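Local coordinates for putative antibiotic biosynthesis monooxygenase (Bacteroides thetaiotaomicron, PDB 3KKF), which is of unknown function but binds calcium and is probably an oxidoreductase related to antibiotic biosynthesis monooxygenases, at residues Pro38-Leu43 / Lys68-Thr73. Numbering follows the deposited sequence. Where two conformers were deposited one is given.
Sequences PGVLVL and KSHIAT. With ACT (acetate ion), chain D.
H70, on helix 64-71, meets V40 and L43 of strand 40-48 and illustrates how aliphatic side chains can cover part of a polar ring once its nitrogens are provided for. With CG anti to the backbone N (chi1 173°), the imidazole is carried off the helix and into contact with both. CG2 of V40 lies 3.8 Å from H70 ND1, while the L43 and H70 side chains approach each other from opposite directions, CD1 of L43 ending 4.1 Å from H70 CE1; both methyls sit oblique to the ring. F76 also meets the imidazole, the ring planes at about 55°. ND1 is hydrogen-bonded to E37, and NE2 donates to OXT of an acetate ion at 2.8 Å (N-H...O angle 155°). That acetate, probably from the crystallisation liquor, lies at the ring edge and also meets L43 CD1. Further along, T73 OG1 donates to H70 O at 2.8 Å, in the carbonyl plane, and T73 N donates to the same oxygen. T73 OG1 also caps F76 N, making T73 the N-cap of helix 74-83. The whole joins the helical layer to the strand outermost within this chain, where L41 makes backbone hydrogen bonds to the second subunit, in the alpha+beta fold characteristic of dimeric alpha-beta barrel proteins.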
ATOM      1  N   PRO A  38     -18.761   0.555  -7.190  1.00 11.50           N
ATOM      2  CA  PRO A  38     -18.187   1.875  -7.396  1.00 11.31           C
ATOM      3  C   PRO A  38     -17.479   2.483  -6.156  1.00 11.12           C
ATOM      4  O   PRO A  38     -16.557   3.274  -6.308  1.00 12.01           O
ATOM      5  CB  PRO A  38     -19.404   2.727  -7.806  1.00 12.26           C
ATOM      6  CG  PRO A  38     -20.328   1.755  -8.397  1.00 13.60           C
ATOM      7  CD  PRO A  38     -20.187   0.533  -7.558  1.00 11.88           C
ATOM      8  N   GLY A  39     -17.902   2.061  -4.968  1.00 10.63           N
ATOM      9  CA  GLY A  39     -17.336   2.510  -3.704  1.00 10.43           C
ATOM     10  C   GLY A  39     -16.043   1.831  -3.290  1.00 10.24           C
ATOM     11  O   GLY A  39     -15.432   2.221  -2.320  1.00 10.85           O
ATOM     12  N   VAL A  40     -15.653   0.775  -4.000  1.00  9.77           N
ATOM     13  CA  VAL A  40     -14.330   0.131  -3.781  1.00  9.71           C
ATOM     14  C   VAL A  40     -13.389   0.836  -4.760  1.00  9.12           C
ATOM     15  O   VAL A  40     -13.480   0.635  -5.987  1.00 10.19           O
ATOM     16  CB  VAL A  40     -14.353  -1.397  -4.001  1.00  9.64           C
ATOM     17  CG1 VAL A  40     -12.917  -1.963  -3.960  1.00 11.59           C
ATOM     18  CG2 VAL A  40     -15.263  -2.090  -2.981  1.00 11.41           C
ATOM     19  N   LEU A  41     -12.509   1.692  -4.237  1.00  9.15           N
ATOM     20  CA  LEU A  41     -11.615   2.498  -5.074  1.00  9.72           C
ATOM     21  C   LEU A  41     -10.334   1.754  -5.420  1.00 10.00           C
ATOM     22  O   LEU A  41      -9.830   1.878  -6.541  1.00 11.00           O
ATOM     23  CB  LEU A  41     -11.363   3.882  -4.445  1.00  9.83           C
ATOM     24  CG  LEU A  41     -12.639   4.685  -4.090  1.00 10.76           C
ATOM     25  CD1 LEU A  41     -12.274   6.033  -3.500  1.00 12.85           C
ATOM     26  CD2 LEU A  41     -13.551   4.873  -5.287  1.00 12.38           C
ATOM     27  N   VAL A  42      -9.790   1.000  -4.460  1.00  9.59           N
ATOM     28  CA  VAL A  42      -8.718   0.047  -4.791  1.00  9.79           C
ATOM     29  C   VAL A  42      -8.618  -1.010  -3.712  1.00  9.24           C
ATOM     30  O   VAL A  42      -8.875  -0.745  -2.537  1.00  9.37           O
ATOM     31  CB  VAL A  42      -7.301   0.738  -5.014  1.00  9.96           C
ATOM     32  CG1 VAL A  42      -6.528   0.955  -3.683  1.00 11.60           C
ATOM     33  CG2 VAL A  42      -6.449  -0.047  -6.032  1.00 10.21           C
ATOM     34  N   LEU A  43      -8.237  -2.209  -4.132  1.00  9.28           N
ATOM     35  CA  LEU A  43      -7.817  -3.310  -3.255  1.00  8.87           C
ATOM     36  C   LEU A  43      -6.505  -3.738  -3.932  1.00  8.96           C
ATOM     37  O   LEU A  43      -6.517  -4.523  -4.903  1.00  9.57           O
ATOM     38  CB  LEU A  43      -8.815  -4.454  -3.178  1.00  9.04           C
ATOM     39  CG  LEU A  43     -10.184  -4.072  -2.604  1.00  9.10           C
ATOM     40  CD1 LEU A  43     -11.251  -5.162  -2.833  1.00 11.25           C
ATOM     41  CD2 LEU A  43     -10.072  -3.710  -1.101  1.00 11.51           C
ATOM     42  N   LYS A  68     -19.006  -1.221   4.434  1.00 11.44           N
ATOM     43  CA  LYS A  68     -20.029  -2.083   5.004  0.50 11.99           C
ATOM     44  C   LYS A  68     -20.800  -2.808   3.909  1.00 11.43           C
ATOM     45  O   LYS A  68     -21.111  -3.997   4.062  1.00 12.60           O
ATOM     46  CB  LYS A  68     -20.955  -1.323   5.961  0.50 12.85           C
ATOM     47  CG  LYS A  68     -20.261  -0.892   7.200  0.50 14.87           C
ATOM     48  CD  LYS A  68     -19.572  -2.049   7.883  0.50 18.26           C
ATOM     49  CE  LYS A  68     -18.948  -1.634   9.149  0.50 20.24           C
ATOM     50  NZ  LYS A  68     -19.974  -1.148  10.066  0.50 22.47           N
ATOM     51  N   SER A  69     -21.072  -2.145   2.804  1.00 10.95           N
ATOM     52  CA  SER A  69     -21.741  -2.813   1.686  1.00 11.12           C
ATOM     53  C   SER A  69     -20.833  -3.941   1.096  1.00 10.44           C
ATOM     54  O   SER A  69     -21.302  -5.058   0.810  1.00 10.93           O
ATOM     55  CB  SER A  69     -22.106  -1.810   0.591  1.00 11.61           C
ATOM     56  OG  SER A  69     -22.803  -2.434  -0.481  1.00 12.39           O
ATOM     57  N   HIS A  70     -19.550  -3.632   0.933  1.00  9.73           N
ATOM     58  CA  HIS A  70     -18.583  -4.587   0.412  1.00  9.82           C
ATOM     59  C   HIS A  70     -18.545  -5.907   1.203  1.00  9.95           C
ATOM     60  O   HIS A  70     -18.564  -6.997   0.604  1.00 10.45           O
ATOM     61  CB  HIS A  70     -17.187  -3.935   0.399  1.00  9.71           C
ATOM     62  CG  HIS A  70     -16.077  -4.870   0.041  1.00  9.76           C
ATOM     63  ND1 HIS A  70     -15.943  -5.425  -1.214  1.00  9.66           N
ATOM     64  CD2 HIS A  70     -15.026  -5.333   0.775  1.00 10.01           C
ATOM     65  CE1 HIS A  70     -14.872  -6.194  -1.221  1.00 10.84           C
ATOM     66  NE2 HIS A  70     -14.298  -6.152  -0.034  1.00 11.10           N
ATOM     67  N   ILE A  71     -18.512  -5.819   2.536  1.00 10.39           N
ATOM     68  CA  ILE A  71     -18.406  -7.031   3.338  1.00 11.73           C
ATOM     69  C   ILE A  71     -19.723  -7.823   3.431  1.00 11.96           C
ATOM     70  O   ILE A  71     -19.729  -8.933   3.967  1.00 13.45           O
ATOM     71  CB  ILE A  71     -17.758  -6.782   4.712  1.00 11.89           C
ATOM     72  CG1 ILE A  71     -18.673  -5.943   5.627  1.00 12.82           C
ATOM     73  CG2 ILE A  71     -16.375  -6.181   4.527  1.00 13.08           C
ATOM     74  CD1 ILE A  71     -18.105  -5.743   7.069  1.00 14.93           C
ATOM     75  N   ALA A  72     -20.815  -7.270   2.906  1.00 12.20           N
ATOM     76  CA  ALA A  72     -22.089  -7.990   2.788  1.00 12.16           C
ATOM     77  C   ALA A  72     -22.281  -8.654   1.411  1.00 11.97           C
ATOM     78  O   ALA A  72     -23.264  -9.401   1.200  1.00 13.17           O
ATOM     79  CB  ALA A  72     -23.247  -7.034   3.057  1.00 12.90           C
ATOM     80  N   THR A  73     -21.357  -8.423   0.473  1.00 11.38           N
ATOM     81  CA  THR A  73     -21.532  -8.966  -0.880  1.00 11.31           C
ATOM     82  C   THR A  73     -21.299 -10.495  -0.954  1.00 11.30           C
ATOM     83  O   THR A  73     -20.508 -11.062  -0.159  1.00 12.15           O
ATOM     84  CB  THR A  73     -20.597  -8.313  -1.906  1.00 11.03           C
ATOM     85  OG1 THR A  73     -19.241  -8.640  -1.596  1.00 11.21           O
ATOM     86  CG2 THR A  73     -20.794  -6.826  -2.007  1.00 10.95           C
TER
HETATM   87  C   ACT D 203     -10.922  -7.788   0.603  1.00 18.47           C
HETATM   88  O   ACT D 203     -10.967  -7.447   1.784  1.00 19.14           O
HETATM   89  OXT ACT D 203     -11.944  -7.635  -0.067  1.00 17.38           O
HETATM   90  CH3 ACT D 203      -9.688  -8.339   0.007  1.00 19.13           C